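Long-range contacts in beta-lactamase-related domain-containing protein (PDB 5TGF), which is probably a hydrolase of the serine beta-lactamase family, of unknown substrate, and can bind calcium: residues 20-26 with 316-320; 141-145 with 242-247; 252-257 with 270-274; 289-293 with 305-310. All blocks are in the same frame, centred on the assembly; numbering follows the deposited sequence.

Contact 1 (20-26 with 316-320); sequences WMDKGYY and KKDGF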
loop_
_atom_site.group_PDB
_atom_site.type_symbol
_atom_site.label_atom_id
_atom_site.label_comp_id
_atom_site.label_asym_id
_atom_site.label_seq_id
_atom_site.Cartn_x
_atom_site.Cartn_y
_atom_site.Cartn_z
ATOM N N TRP A 20 10.854 -13.719 16.167
ATOM C CA TRP A 20 11.564 -12.886 15.170
ATOM C C TRP A 20 12.604 -11.951 15.829
ATOM O O TRP A 20 13.683 -11.741 15.296
ATOM C CB TRP A 20 10.626 -12.040 14.335
ATOM C CG TRP A 20 9.591 -12.807 13.548
ATOM C CD1 TRP A 20 9.687 -14.101 13.082
ATOM C CD2 TRP A 20 8.312 -12.311 13.121
ATOM N NE1 TRP A 20 8.528 -14.434 12.393
ATOM C CE2 TRP A 20 7.673 -13.351 12.416
ATOM C CE3 TRP A 20 7.665 -11.072 13.233
ATOM C CZ2 TRP A 20 6.422 -13.181 11.810
ATOM C CZ3 TRP A 20 6.386 -10.923 12.669
ATOM C CH2 TRP A 20 5.763 -11.988 12.014
HETATM N N MSE A 21 12.297 -11.431 17.006
HETATM C CA MSE A 21 13.229 -10.534 17.702
HETATM C C MSE A 21 14.389 -11.351 18.267
HETATM O O MSE A 21 15.546 -10.954 18.150
HETATM C CB MSE A 21 12.534 -9.780 18.840
HETATM C CG MSE A 21 11.256 -9.038 18.384
HETATM SE SE MSE A 21 11.750 -7.524 17.218
HETATM C CE MSE A 21 9.990 -7.314 16.377
ATOM N N ASP A 22 14.095 -12.525 18.823
ATOM C CA ASP A 22 15.138 -13.374 19.381
ATOM C C ASP A 22 16.108 -13.891 18.317
ATOM O O ASP A 22 17.303 -14.028 18.589
ATOM C CB ASP A 22 14.526 -14.550 20.146
ATOM C CG ASP A 22 13.730 -14.107 21.361
ATOM O OD1 ASP A 22 13.949 -12.982 21.849
ATOM O OD2 ASP A 22 12.824 -14.849 21.791
ATOM N N LYS A 23 15.637 -14.080 17.081
ATOM C CA LYS A 23 16.530 -14.513 15.981
ATOM C C LYS A 23 17.236 -13.367 15.276
ATOM O O LYS A 23 17.967 -13.586 14.315
ATOM C CB LYS A 23 15.758 -15.331 14.949
ATOM C CG LYS A 23 15.174 -16.600 15.526
ATOM C CD LYS A 23 14.246 -17.313 14.556
ATOM C CE LYS A 23 13.467 -18.370 15.309
ATOM N NZ LYS A 23 12.386 -18.952 14.480
ATOM N N GLY A 24 16.982 -12.142 15.711
ATOM C CA GLY A 24 17.668 -10.990 15.164
ATOM C C GLY A 24 17.183 -10.551 13.769
ATOM O O GLY A 24 17.848 -9.770 13.107
ATOM N N TYR A 25 16.047 -11.070 13.318
ATOM C CA TYR A 25 15.487 -10.630 12.044
ATOM C C TYR A 25 15.154 -9.131 12.051
ATOM O O TYR A 25 15.277 -8.473 11.020
ATOM C CB TYR A 25 14.220 -11.382 11.700
ATOM C CG TYR A 25 14.292 -12.897 11.621
ATOM C CD1 TYR A 25 15.437 -13.556 11.245
ATOM C CD2 TYR A 25 13.140 -13.640 11.823
ATOM C CE1 TYR A 25 15.442 -14.944 11.108
ATOM C CE2 TYR A 25 13.152 -15.012 11.744
ATOM C CZ TYR A 25 14.295 -15.649 11.344
ATOM O OH TYR A 25 14.254 -17.017 11.265
ATOM N N TYR A 26 14.598 -8.644 13.165
ATOM C CA TYR A 26 14.378 -7.212 13.389
ATOM C C TYR A 26 15.058 -6.721 14.690
ATOM O O TYR A 26 15.151 -7.499 15.645
ATOM C CB TYR A 26 12.879 -6.933 13.541
ATOM C CG TYR A 26 12.036 -7.431 12.401
ATOM C CD1 TYR A 26 12.027 -6.763 11.190
ATOM C CD2 TYR A 26 11.191 -8.520 12.557
ATOM C CE1 TYR A 26 11.208 -7.175 10.142
ATOM C CE2 TYR A 26 10.384 -8.955 11.517
ATOM C CZ TYR A 26 10.413 -8.301 10.303
ATOM O OH TYR A 26 9.568 -8.731 9.283
ATOM N N LYS A 316 15.486 -15.258 4.098
ATOM C CA LYS A 316 16.629 -15.772 4.851
ATOM C C LYS A 316 16.680 -17.302 4.739
ATOM O O LYS A 316 15.668 -17.930 4.409
ATOM C CB LYS A 316 16.524 -15.349 6.304
ATOM C CG LYS A 316 16.437 -13.836 6.468
ATOM C CD LYS A 316 16.545 -13.465 7.935
ATOM C CE LYS A 316 16.527 -11.959 8.100
ATOM N NZ LYS A 316 17.658 -11.246 7.453
ATOM N N LYS A 317 17.835 -17.887 5.072
ATOM C CA LYS A 317 18.107 -19.287 4.744
ATOM C C LYS A 317 17.223 -20.252 5.524
ATOM O O LYS A 317 16.906 -21.321 5.035
ATOM C CB LYS A 317 19.595 -19.602 4.944
ATOM N N ASP A 318 16.715 -19.851 6.683
ATOM C CA ASP A 318 15.769 -20.691 7.406
ATOM C C ASP A 318 14.332 -20.650 6.853
ATOM O O ASP A 318 13.391 -21.196 7.452
ATOM C CB ASP A 318 15.780 -20.321 8.895
ATOM C CG ASP A 318 15.503 -18.827 9.140
ATOM O OD1 ASP A 318 15.067 -18.127 8.195
ATOM O OD2 ASP A 318 15.751 -18.366 10.279
ATOM N N GLY A 319 14.142 -19.979 5.730
ATOM C CA GLY A 319 12.810 -19.911 5.121
ATOM C C GLY A 319 11.969 -18.717 5.559
ATOM O O GLY A 319 10.886 -18.477 5.009
ATOM N N PHE A 320 12.438 -17.950 6.531
ATOM C CA PHE A 320 11.714 -16.721 6.923
ATOM C C PHE A 320 11.745 -15.739 5.762
ATOM O O PHE A 320 12.747 -15.627 5.039
ATOM C CB PHE A 320 12.341 -16.092 8.177
ATOM C CG PHE A 320 11.870 -14.686 8.476
ATOM C CD1 PHE A 320 10.757 -14.456 9.273
ATOM C CD2 PHE A 320 12.585 -13.596 7.992
ATOM C CE1 PHE A 320 10.347 -13.151 9.543
ATOM C CE2 PHE A 320 12.210 -12.295 8.309
ATOM C CZ PHE A 320 11.096 -12.074 9.073
HETATM O O HOH W 1 18.921 -10.803 10.542
#

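Contact 2 (141-145 with 242-247); sequences PGTRF and VRNAVV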
loop_
_atom_site.group_PDB
_atom_site.type_symbol
_atom_site.label_atom_id
_atom_site.label_comp_id
_atom_site.label_asym_id
_atom_site.label_seq_id
_atom_site.Cartn_x
_atom_site.Cartn_y
_atom_site.Cartn_z
ATOM N N PRO A 141 -1.793 -2.134 -21.970
ATOM C CA PRO A 141 -2.528 -1.927 -20.724
ATOM C C PRO A 141 -3.746 -2.822 -20.552
ATOM O O PRO A 141 -4.488 -3.111 -21.500
ATOM C CB PRO A 141 -2.958 -0.453 -20.790
ATOM C CG PRO A 141 -2.084 0.189 -21.797
ATOM C CD PRO A 141 -1.693 -0.885 -22.758
ATOM N N GLY A 142 -3.919 -3.307 -19.335
ATOM C CA GLY A 142 -4.988 -4.187 -19.004
ATOM C C GLY A 142 -4.780 -5.647 -19.322
ATOM O O GLY A 142 -5.674 -6.429 -19.066
ATOM N N THR A 143 -3.678 -6.013 -19.971
ATOM C CA THR A 143 -3.512 -7.387 -20.467
ATOM C C THR A 143 -2.690 -8.277 -19.546
ATOM O O THR A 143 -2.746 -9.523 -19.651
ATOM C CB THR A 143 -2.896 -7.423 -21.892
ATOM O OG1 THR A 143 -1.529 -6.987 -21.862
ATOM C CG2 THR A 143 -3.697 -6.571 -22.832
ATOM N N ARG A 144 -1.889 -7.667 -18.666
ATOM C CA ARG A 144 -1.085 -8.415 -17.693
ATOM C C ARG A 144 -0.975 -7.645 -16.369
ATOM O O ARG A 144 -1.165 -6.419 -16.339
ATOM C CB ARG A 144 0.330 -8.673 -18.228
ATOM C CG ARG A 144 0.444 -9.638 -19.407
ATOM C CD ARG A 144 1.868 -9.832 -19.906
ATOM N NE ARG A 144 2.845 -10.064 -18.833
ATOM C CZ ARG A 144 4.144 -9.736 -18.902
ATOM N NH1 ARG A 144 4.676 -9.241 -20.018
ATOM N NH2 ARG A 144 4.929 -9.911 -17.851
ATOM N N PHE A 145 -0.797 -8.407 -15.283
ATOM C CA PHE A 145 -0.378 -7.894 -13.953
ATOM C C PHE A 145 1.140 -7.976 -13.787
ATOM O O PHE A 145 1.768 -9.031 -14.008
ATOM C CB PHE A 145 -1.045 -8.687 -12.838
ATOM C CG PHE A 145 -0.727 -8.171 -11.441
ATOM C CD1 PHE A 145 -1.526 -7.199 -10.840
ATOM C CD2 PHE A 145 0.326 -8.710 -10.711
ATOM C CE1 PHE A 145 -1.255 -6.757 -9.548
ATOM C CE2 PHE A 145 0.614 -8.266 -9.407
ATOM C CZ PHE A 145 -0.207 -7.296 -8.824
ATOM N N VAL A 242 -7.802 -5.679 -11.324
ATOM C CA VAL A 242 -6.964 -6.491 -12.207
ATOM C C VAL A 242 -7.801 -6.888 -13.427
ATOM O O VAL A 242 -7.343 -6.809 -14.556
ATOM C CB VAL A 242 -6.431 -7.737 -11.467
ATOM C CG1 VAL A 242 -5.664 -8.620 -12.425
ATOM C CG2 VAL A 242 -5.505 -7.309 -10.324
ATOM N N ARG A 243 -9.036 -7.292 -13.170
ATOM C CA ARG A 243 -10.017 -7.612 -14.203
ATOM C C ARG A 243 -9.597 -8.749 -15.121
ATOM O O ARG A 243 -9.430 -9.859 -14.637
ATOM C CB ARG A 243 -10.427 -6.335 -14.879
ATOM C CG ARG A 243 -10.984 -5.432 -13.797
ATOM C CD ARG A 243 -11.673 -4.262 -14.355
ATOM N NE ARG A 243 -11.859 -3.192 -13.385
ATOM C CZ ARG A 243 -12.443 -2.059 -13.740
ATOM N NH1 ARG A 243 -12.944 -1.966 -14.963
ATOM N NH2 ARG A 243 -12.566 -1.053 -12.906
ATOM N N ASN A 244 -9.411 -8.512 -16.412
ATOM C CA ASN A 244 -9.047 -9.612 -17.321
ATOM C C ASN A 244 -7.554 -9.718 -17.550
ATOM O O ASN A 244 -7.108 -10.506 -18.383
ATOM C CB ASN A 244 -9.743 -9.453 -18.673
ATOM C CG ASN A 244 -11.242 -9.495 -18.553
ATOM O OD1 ASN A 244 -11.808 -10.429 -17.988
ATOM N ND2 ASN A 244 -11.901 -8.469 -19.071
ATOM N N ALA A 245 -6.758 -8.909 -16.847
ATOM C CA ALA A 245 -5.326 -8.983 -17.017
ATOM C C ALA A 245 -4.830 -10.377 -16.610
ATOM O O ALA A 245 -5.324 -10.953 -15.633
ATOM C CB ALA A 245 -4.638 -7.889 -16.190
ATOM N N VAL A 246 -3.845 -10.892 -17.338
ATOM C CA VAL A 246 -3.256 -12.202 -17.060
ATOM C C VAL A 246 -2.385 -12.108 -15.825
ATOM O O VAL A 246 -1.482 -11.251 -15.759
ATOM C CB VAL A 246 -2.433 -12.752 -18.245
ATOM C CG1 VAL A 246 -1.665 -14.028 -17.832
ATOM C CG2 VAL A 246 -3.351 -13.000 -19.459
ATOM N N VAL A 247 -2.674 -12.971 -14.848
ATOM C CA VAL A 247 -1.893 -13.057 -13.629
ATOM C C VAL A 247 -0.995 -14.279 -13.752
ATOM O O VAL A 247 -1.483 -15.407 -13.833
ATOM C CB VAL A 247 -2.795 -13.218 -12.395
ATOM C CG1 VAL A 247 -1.953 -13.406 -11.126
ATOM C CG2 VAL A 247 -3.721 -12.002 -12.254
HETATM O O HOH W 2 -8.408 -6.117 -18.270
HETATM O O HOH W 3 1.341 -11.697 -16.547
#

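Contact 3 (252-257 with 270-274); sequences YVEKAL and WRELV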
loop_
_atom_site.group_PDB
_atom_site.type_symbol
_atom_site.label_atom_id
_atom_site.label_comp_id
_atom_site.label_asym_id
_atom_site.label_seq_id
_atom_site.Cartn_x
_atom_site.Cartn_y
_atom_site.Cartn_z
ATOM N N TYR A 252 2.223 -12.498 -5.140
ATOM C CA TYR A 252 2.164 -12.485 -3.676
ATOM C C TYR A 252 0.965 -13.203 -3.071
ATOM O O TYR A 252 1.126 -13.961 -2.124
ATOM C CB TYR A 252 2.255 -11.045 -3.158
ATOM C CG TYR A 252 1.899 -10.922 -1.700
ATOM C CD1 TYR A 252 2.831 -11.134 -0.680
ATOM C CD2 TYR A 252 0.628 -10.592 -1.354
ATOM C CE1 TYR A 252 2.443 -11.004 0.641
ATOM C CE2 TYR A 252 0.255 -10.440 -0.050
ATOM C CZ TYR A 252 1.147 -10.698 0.940
ATOM O OH TYR A 252 0.633 -10.636 2.233
ATOM N N VAL A 253 -0.234 -12.987 -3.596
ATOM C CA VAL A 253 -1.412 -13.605 -2.968
ATOM C C VAL A 253 -1.359 -15.159 -3.053
ATOM O O VAL A 253 -1.663 -15.869 -2.053
ATOM C CB VAL A 253 -2.716 -13.015 -3.532
ATOM C CG1 VAL A 253 -3.909 -13.872 -3.200
ATOM C CG2 VAL A 253 -2.914 -11.583 -3.050
ATOM N N GLU A 254 -0.964 -15.676 -4.209
ATOM C CA GLU A 254 -0.848 -17.132 -4.399
ATOM C C GLU A 254 0.308 -17.706 -3.574
ATOM O O GLU A 254 0.124 -18.672 -2.834
ATOM C CB GLU A 254 -0.657 -17.526 -5.892
ATOM C CG GLU A 254 -0.391 -19.044 -6.103
ATOM C CD GLU A 254 0.133 -19.399 -7.521
ATOM O OE1 GLU A 254 -0.362 -18.798 -8.492
ATOM O OE2 GLU A 254 1.080 -20.241 -7.688
ATOM N N LYS A 255 1.433 -17.007 -3.587
ATOM C CA LYS A 255 2.648 -17.462 -2.938
ATOM C C LYS A 255 2.592 -17.351 -1.416
ATOM O O LYS A 255 3.027 -18.248 -0.715
ATOM C CB LYS A 255 3.854 -16.669 -3.471
ATOM C CG LYS A 255 5.174 -17.207 -2.952
ATOM C CD LYS A 255 6.336 -16.764 -3.817
ATOM C CE LYS A 255 7.629 -16.951 -3.056
ATOM N NZ LYS A 255 8.774 -16.392 -3.816
ATOM N N ALA A 256 2.055 -16.249 -0.920
ATOM C CA ALA A 256 1.998 -15.980 0.515
ATOM C C ALA A 256 0.773 -16.523 1.224
ATOM O O ALA A 256 0.847 -16.876 2.410
ATOM C CB ALA A 256 2.124 -14.474 0.775
ATOM N N LEU A 257 -0.380 -16.528 0.554
ATOM C CA LEU A 257 -1.618 -16.959 1.170
ATOM C C LEU A 257 -2.226 -18.234 0.594
ATOM O O LEU A 257 -3.262 -18.697 1.091
ATOM C CB LEU A 257 -2.670 -15.823 1.162
ATOM C CG LEU A 257 -2.298 -14.559 1.921
ATOM C CD1 LEU A 257 -1.902 -13.425 0.988
ATOM C CD2 LEU A 257 -3.433 -14.139 2.818
ATOM N N TRP A 270 -3.591 -5.020 -1.942
ATOM C CA TRP A 270 -3.859 -6.409 -2.304
ATOM C C TRP A 270 -5.200 -6.853 -1.751
ATOM O O TRP A 270 -5.556 -6.573 -0.574
ATOM C CB TRP A 270 -2.773 -7.368 -1.748
ATOM C CG TRP A 270 -1.369 -7.126 -2.258
ATOM C CD1 TRP A 270 -0.407 -6.313 -1.698
ATOM C CD2 TRP A 270 -0.754 -7.734 -3.389
ATOM N NE1 TRP A 270 0.721 -6.323 -2.468
ATOM C CE2 TRP A 270 0.536 -7.194 -3.507
ATOM C CE3 TRP A 270 -1.215 -8.612 -4.392
ATOM C CZ2 TRP A 270 1.391 -7.524 -4.556
ATOM C CZ3 TRP A 270 -0.334 -8.965 -5.425
ATOM C CH2 TRP A 270 0.933 -8.430 -5.499
ATOM N N ARG A 271 -5.927 -7.568 -2.594
ATOM C CA ARG A 271 -7.113 -8.316 -2.226
ATOM C C ARG A 271 -6.736 -9.736 -1.825
ATOM O O ARG A 271 -6.600 -10.612 -2.659
ATOM C CB ARG A 271 -8.105 -8.281 -3.389
ATOM C CG ARG A 271 -8.592 -6.865 -3.729
ATOM C CD ARG A 271 -9.439 -6.745 -5.000
ATOM N NE ARG A 271 -10.218 -7.945 -5.338
ATOM C CZ ARG A 271 -11.530 -8.111 -5.229
ATOM N NH1 ARG A 271 -12.328 -7.212 -4.672
ATOM N NH2 ARG A 271 -12.033 -9.245 -5.632
ATOM N N GLU A 272 -6.377 -9.919 -0.556
ATOM C CA GLU A 272 -5.764 -11.179 -0.116
ATOM C C GLU A 272 -6.805 -12.311 -0.027
ATOM O O GLU A 272 -6.521 -13.435 -0.420
ATOM C CB GLU A 272 -5.093 -11.041 1.249
ATOM C CG GLU A 272 -3.870 -10.140 1.249
ATOM C CD GLU A 272 -3.102 -10.190 2.567
ATOM O OE1 GLU A 272 -3.706 -10.456 3.615
ATOM O OE2 GLU A 272 -1.911 -9.870 2.553
ATOM N N LEU A 273 -7.987 -12.028 0.515
ATOM C CA LEU A 273 -9.044 -13.049 0.598
ATOM C C LEU A 273 -10.317 -12.477 -0.023
ATOM O O LEU A 273 -10.759 -11.346 0.323
ATOM C CB LEU A 273 -9.315 -13.437 2.053
ATOM C CG LEU A 273 -8.137 -13.894 2.891
ATOM C CD1 LEU A 273 -8.552 -14.087 4.360
ATOM C CD2 LEU A 273 -7.588 -15.180 2.300
ATOM N N VAL A 274 -10.960 -13.304 -0.855
ATOM C CA VAL A 274 -12.094 -12.850 -1.643
ATOM C C VAL A 274 -13.224 -13.859 -1.567
ATOM O O VAL A 274 -12.992 -15.074 -1.517
ATOM C CB VAL A 274 -11.653 -12.608 -3.110
ATOM C CG1 VAL A 274 -12.822 -12.281 -4.001
ATOM C CG2 VAL A 274 -10.672 -11.440 -3.188
#

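Contact 4 (289-293 with 305-310); sequences WAGAY and FFIAHV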
loop_
_atom_site.group_PDB
_atom_site.type_symbol
_atom_site.label_atom_id
_atom_site.label_comp_id
_atom_site.label_asym_id
_atom_site.label_seq_id
_atom_site.Cartn_x
_atom_site.Cartn_y
_atom_site.Cartn_z
ATOM N N TRP A 289 8.345 -4.882 1.638
ATOM C CA TRP A 289 9.344 -5.935 1.545
ATOM C C TRP A 289 10.061 -6.172 2.885
ATOM O O TRP A 289 10.564 -7.274 3.124
ATOM C CB TRP A 289 10.381 -5.645 0.451
ATOM C CG TRP A 289 11.269 -4.433 0.724
ATOM C CD1 TRP A 289 11.001 -3.151 0.335
ATOM C CD2 TRP A 289 12.540 -4.385 1.382
ATOM N NE1 TRP A 289 11.971 -2.311 0.761
ATOM C CE2 TRP A 289 12.957 -3.031 1.371
ATOM C CE3 TRP A 289 13.353 -5.329 2.009
ATOM C CZ2 TRP A 289 14.139 -2.604 1.971
ATOM C CZ3 TRP A 289 14.565 -4.902 2.587
ATOM C CH2 TRP A 289 14.935 -3.554 2.557
ATOM N N ALA A 290 10.183 -5.111 3.703
ATOM C CA ALA A 290 10.994 -5.139 4.916
ATOM C C ALA A 290 10.212 -5.468 6.181
ATOM O O ALA A 290 10.778 -5.411 7.300
ATOM C CB ALA A 290 11.745 -3.806 5.090
ATOM N N GLY A 291 8.956 -5.871 6.033
ATOM C CA GLY A 291 8.192 -6.431 7.136
ATOM C C GLY A 291 6.948 -5.686 7.596
ATOM O O GLY A 291 6.115 -6.264 8.272
ATOM N N ALA A 292 6.763 -4.443 7.160
ATOM C CA ALA A 292 5.557 -3.705 7.506
ATOM C C ALA A 292 4.333 -4.422 6.898
ATOM O O ALA A 292 4.330 -4.760 5.692
ATOM C CB ALA A 292 5.633 -2.271 6.990
ATOM N N TYR A 293 3.326 -4.663 7.715
ATOM C CA TYR A 293 2.123 -5.397 7.288
ATOM C C TYR A 293 0.880 -4.756 7.906
ATOM O O TYR A 293 0.546 -5.038 9.078
ATOM C CB TYR A 293 2.206 -6.835 7.718
ATOM C CG TYR A 293 1.031 -7.666 7.224
ATOM C CD1 TYR A 293 0.915 -8.021 5.875
ATOM C CD2 TYR A 293 0.101 -8.163 8.104
ATOM C CE1 TYR A 293 -0.156 -8.786 5.429
ATOM C CE2 TYR A 293 -0.961 -8.923 7.677
ATOM C CZ TYR A 293 -1.082 -9.243 6.335
ATOM O OH TYR A 293 -2.181 -9.994 5.932
ATOM N N PHE A 305 -1.788 -3.432 12.339
ATOM C CA PHE A 305 -0.563 -3.009 11.670
ATOM C C PHE A 305 0.600 -3.520 12.483
ATOM O O PHE A 305 0.668 -3.280 13.702
ATOM C CB PHE A 305 -0.525 -1.497 11.539
ATOM C CG PHE A 305 0.688 -0.970 10.802
ATOM C CD1 PHE A 305 1.125 -1.583 9.630
ATOM C CD2 PHE A 305 1.276 0.222 11.180
ATOM C CE1 PHE A 305 2.176 -1.071 8.890
ATOM C CE2 PHE A 305 2.339 0.739 10.464
ATOM C CZ PHE A 305 2.809 0.084 9.328
ATOM N N PHE A 306 1.499 -4.252 11.831
ATOM C CA PHE A 306 2.824 -4.546 12.391
ATOM C C PHE A 306 3.858 -3.694 11.654
ATOM O O PHE A 306 3.960 -3.735 10.391
ATOM C CB PHE A 306 3.150 -6.038 12.229
ATOM C CG PHE A 306 4.564 -6.410 12.560
ATOM C CD1 PHE A 306 4.996 -6.496 13.893
ATOM C CD2 PHE A 306 5.456 -6.754 11.564
ATOM C CE1 PHE A 306 6.297 -6.901 14.189
ATOM C CE2 PHE A 306 6.745 -7.130 11.853
ATOM C CZ PHE A 306 7.178 -7.178 13.174
ATOM N N ILE A 307 4.646 -2.935 12.428
ATOM C CA ILE A 307 5.676 -2.062 11.859
ATOM C C ILE A 307 7.064 -2.498 12.350
ATOM O O ILE A 307 7.277 -2.814 13.533
ATOM C CB ILE A 307 5.405 -0.577 12.141
ATOM C CG1 ILE A 307 6.260 0.318 11.254
ATOM C CG2 ILE A 307 5.584 -0.249 13.615
ATOM C CD1 ILE A 307 5.925 1.806 11.418
ATOM N N ALA A 308 7.996 -2.578 11.403
ATOM C CA ALA A 308 9.329 -3.033 11.612
ATOM C C ALA A 308 10.095 -2.916 10.294
ATOM O O ALA A 308 9.482 -2.691 9.245
ATOM C CB ALA A 308 9.336 -4.479 12.098
ATOM N N HIS A 309 11.410 -3.067 10.364
ATOM C CA HIS A 309 12.271 -3.023 9.170
ATOM C C HIS A 309 13.330 -4.115 9.320
ATOM O O HIS A 309 14.179 -4.072 10.198
ATOM C CB HIS A 309 12.912 -1.646 8.957
ATOM C CG HIS A 309 13.550 -1.479 7.608
ATOM N ND1 HIS A 309 14.582 -2.288 7.163
ATOM C CD2 HIS A 309 13.254 -0.656 6.575
ATOM C CE1 HIS A 309 14.893 -1.953 5.917
ATOM N NE2 HIS A 309 14.091 -0.985 5.535
ATOM N N VAL A 310 13.268 -5.104 8.449
ATOM C CA VAL A 310 14.193 -6.269 8.497
ATOM C C VAL A 310 15.642 -5.791 8.452
ATOM O O VAL A 310 15.977 -4.741 7.845
ATOM C CB VAL A 310 13.862 -7.277 7.340
ATOM C CG1 VAL A 310 14.358 -6.715 6.004
ATOM C CG2 VAL A 310 14.431 -8.669 7.593
#

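Contact 1 (20-26 with 316-320)
Tyr-25 and Phe-320 lie face to face, and this stack is the main part of the contact. The ring centroids are 4.0 Å apart and the planes are 20° from parallel. The stack is offset: CD2 of Tyr-25 sits over the centre of the Phe-320 ring, while CG of Phe-320 lies near the rim of Tyr-25. Phe-320 also turns an edge to the face of Trp-20. Its CE1 comes within 3.6 Å of Trp-20 NE1, with the planes at 62°, so this is a T-shaped pair. The leading atom, Phe-320 CZ, reaches OH of Tyr-26 at 3.7 Å. The Phe-320 side chain runs with CG anti to its backbone N (chi1 167°), which brings the ring against all three aromatics. Lys-316 adds its aliphatic part, CD resting 3.5 Å from Tyr-25 CD1. The contact joins the end of helix 11-22 to the loop between strand 302-307 and helix 328-337. The helix stops in a Schellman motif at Gly-24, and this turns Tyr-25 toward the loop. CB of Lys-23 covers the ring face of Tyr-25 opposite Phe-320. Residues Lys-316 to Gly-319 form a type I turn, and an Asx turn overlaps its end: Phe-320 N donates to Asp-318 OD1 at 3.1 Å. The Lys-316 amine bonds to the carbonyls of Glu-313 and Gln-311. It also has a weak link through a water that donates to Gly-24 O at 3.0 Å. Val-328 and Leu-329 of helix 328-337 pack on Trp-20.

Contact 2 (141-145 with 242-247)
Arg-144 and Val-246 form a single beta bridge, with their CA atoms 4.4 Å apart and both chains advancing in the same direction, Thr-143 beside Ala-245 and Phe-145 beside Val-247. It ties two loops, one before helix 150-163 and one before helix 252-257. A type II' turn from Val-242 to Ala-245 leads into it. Val-246 uses both backbone groups. Its N gives a nearly straight bond to Thr-143 O at 2.9 Å. Its O takes the N-H of Phe-145 at 3.0 Å. CB of Ala-245 packs beside the bridge, 3.4 Å from Gly-142 O. Phe-145 has CG anti to its backbone N (chi1 -177°), which brings its ring to Val-242, the first residue of the turn. There CD1 meets Val-242 CG2 at 4.0 Å, the two side chains crossing at about a right angle. CB of Phe-145 lies more loosely against Val-247 CG2. The same ring touches residues of a probable Ser-x-x-Lys site, as found in serine beta-lactamases, so the bridge adjoins the likely active-site region. Gly-142 has a further backbone bond to Thr-107. One water joins Gly-142 O to Asn-244 N. A second lies at the edge of the Arg-144 guanidinium, accepting from NE at 3.2 Å and donating to Val-246 O at 3.0 Å.

Contact 3 (252-257 with 270-274)
Glu-272 OE2 accepts a hydrogen bond from Tyr-252 OH at 2.7 Å and also bonds to Ser-285 OG. The tyrosine comes to the anti side of the carboxylate, 32° out of its plane. The other oxygen, OE1, is bonded to Tyr-293 OH and Gln-283 NE2, so four groups fix the rotation of this buried carboxylate. Leu-257 packs across the aliphatic part of Glu-272, with CD1 3.8 Å from Glu-272 CG. Tyr-252 also packs on Trp-270. An edge of its ring points at the indole face, the planes 50° apart, and CD2 is 3.8 Å from Trp-270 CD2. Its CB makes a CH-pi contact over the six-membered ring, 3.9 Å from the centroid. Val-253 slides along the indole, CG2 being 3.7 Å from Trp-270 CE3. The backbone O of Glu-272 is buried here without a polar partner. A classic beta bulge sets both Glu-272 and Leu-273 opposite Gln-283 of strand 281-285. Helix 252-257 crosses the short strand 270-272 at 40°, their axes 9.0 Å apart. It packs on strand 270-274, one of the two edge strands of the six-stranded sheet, with strand 281-285 next in line.

Contact 4 (289-293 with 305-310)
This is a backbone pairing in the six-stranded sheet, at the open end of the hairpin made by strands 293-297 and 302-307. Tyr-293 and Phe-306 are an antiparallel hydrogen-bonded pair: Tyr-293 N donates to Phe-306 O at 2.9 Å, and Phe-306 N to Tyr-293 O at 3.0 Å. Further along, Val-310 N bonds to Ala-290 O at 2.8 Å, in the carbonyl plane and on a lone pair. Between them the segments stay close without a backbone hydrogen bond to each other, and Gly-291 O meets the edge of the Phe-306 ring, 3.4 Å from CD2. CB of Ala-290 makes a CH-pi contact over the His-309 ring, 3.6 Å from the centroid and 4° off the normal. ND1 of His-309 donates to Val-310 O at 2.9 Å, and NE2 is bonded to NE2 of His-195, so both ring nitrogens are held. Trp-289 CH2 touches His-309 CE1 at 3.7 Å, the ring planes nearly perpendicular, while its NE1 bonds to Gly-194 O. Leu-207, Ile-211 and Leu-214 of helix 207-218 pack on Phe-305; Leu-329 of helix 328-337 packs on Phe-306. A central antiparallel sheet with helices packed against it belongs to the serine beta-lactamase fold.

Contact 1 brings together chain parts about 290 residues apart, and the other three lie between them in sequence, in the order 2, 3, 4. Contacts 3 and 4 share the six-stranded sheet, about 17 Å apart between centres. They meet at the carboxylate of Glu-272 and the hydroxyl of Tyr-293. The centres of contacts 1 and 4 are about 13 Å apart, and Tyr-26 packs on Ala-290 and Val-310. Contact 2 lies in the helical part, about 35 Å from contact 1 between centres. It reaches contact 3 where Phe-145 packs on Trp-270. The touching pairs run 1-4-3-2, linking the sheet to the helical region beside the probable active site.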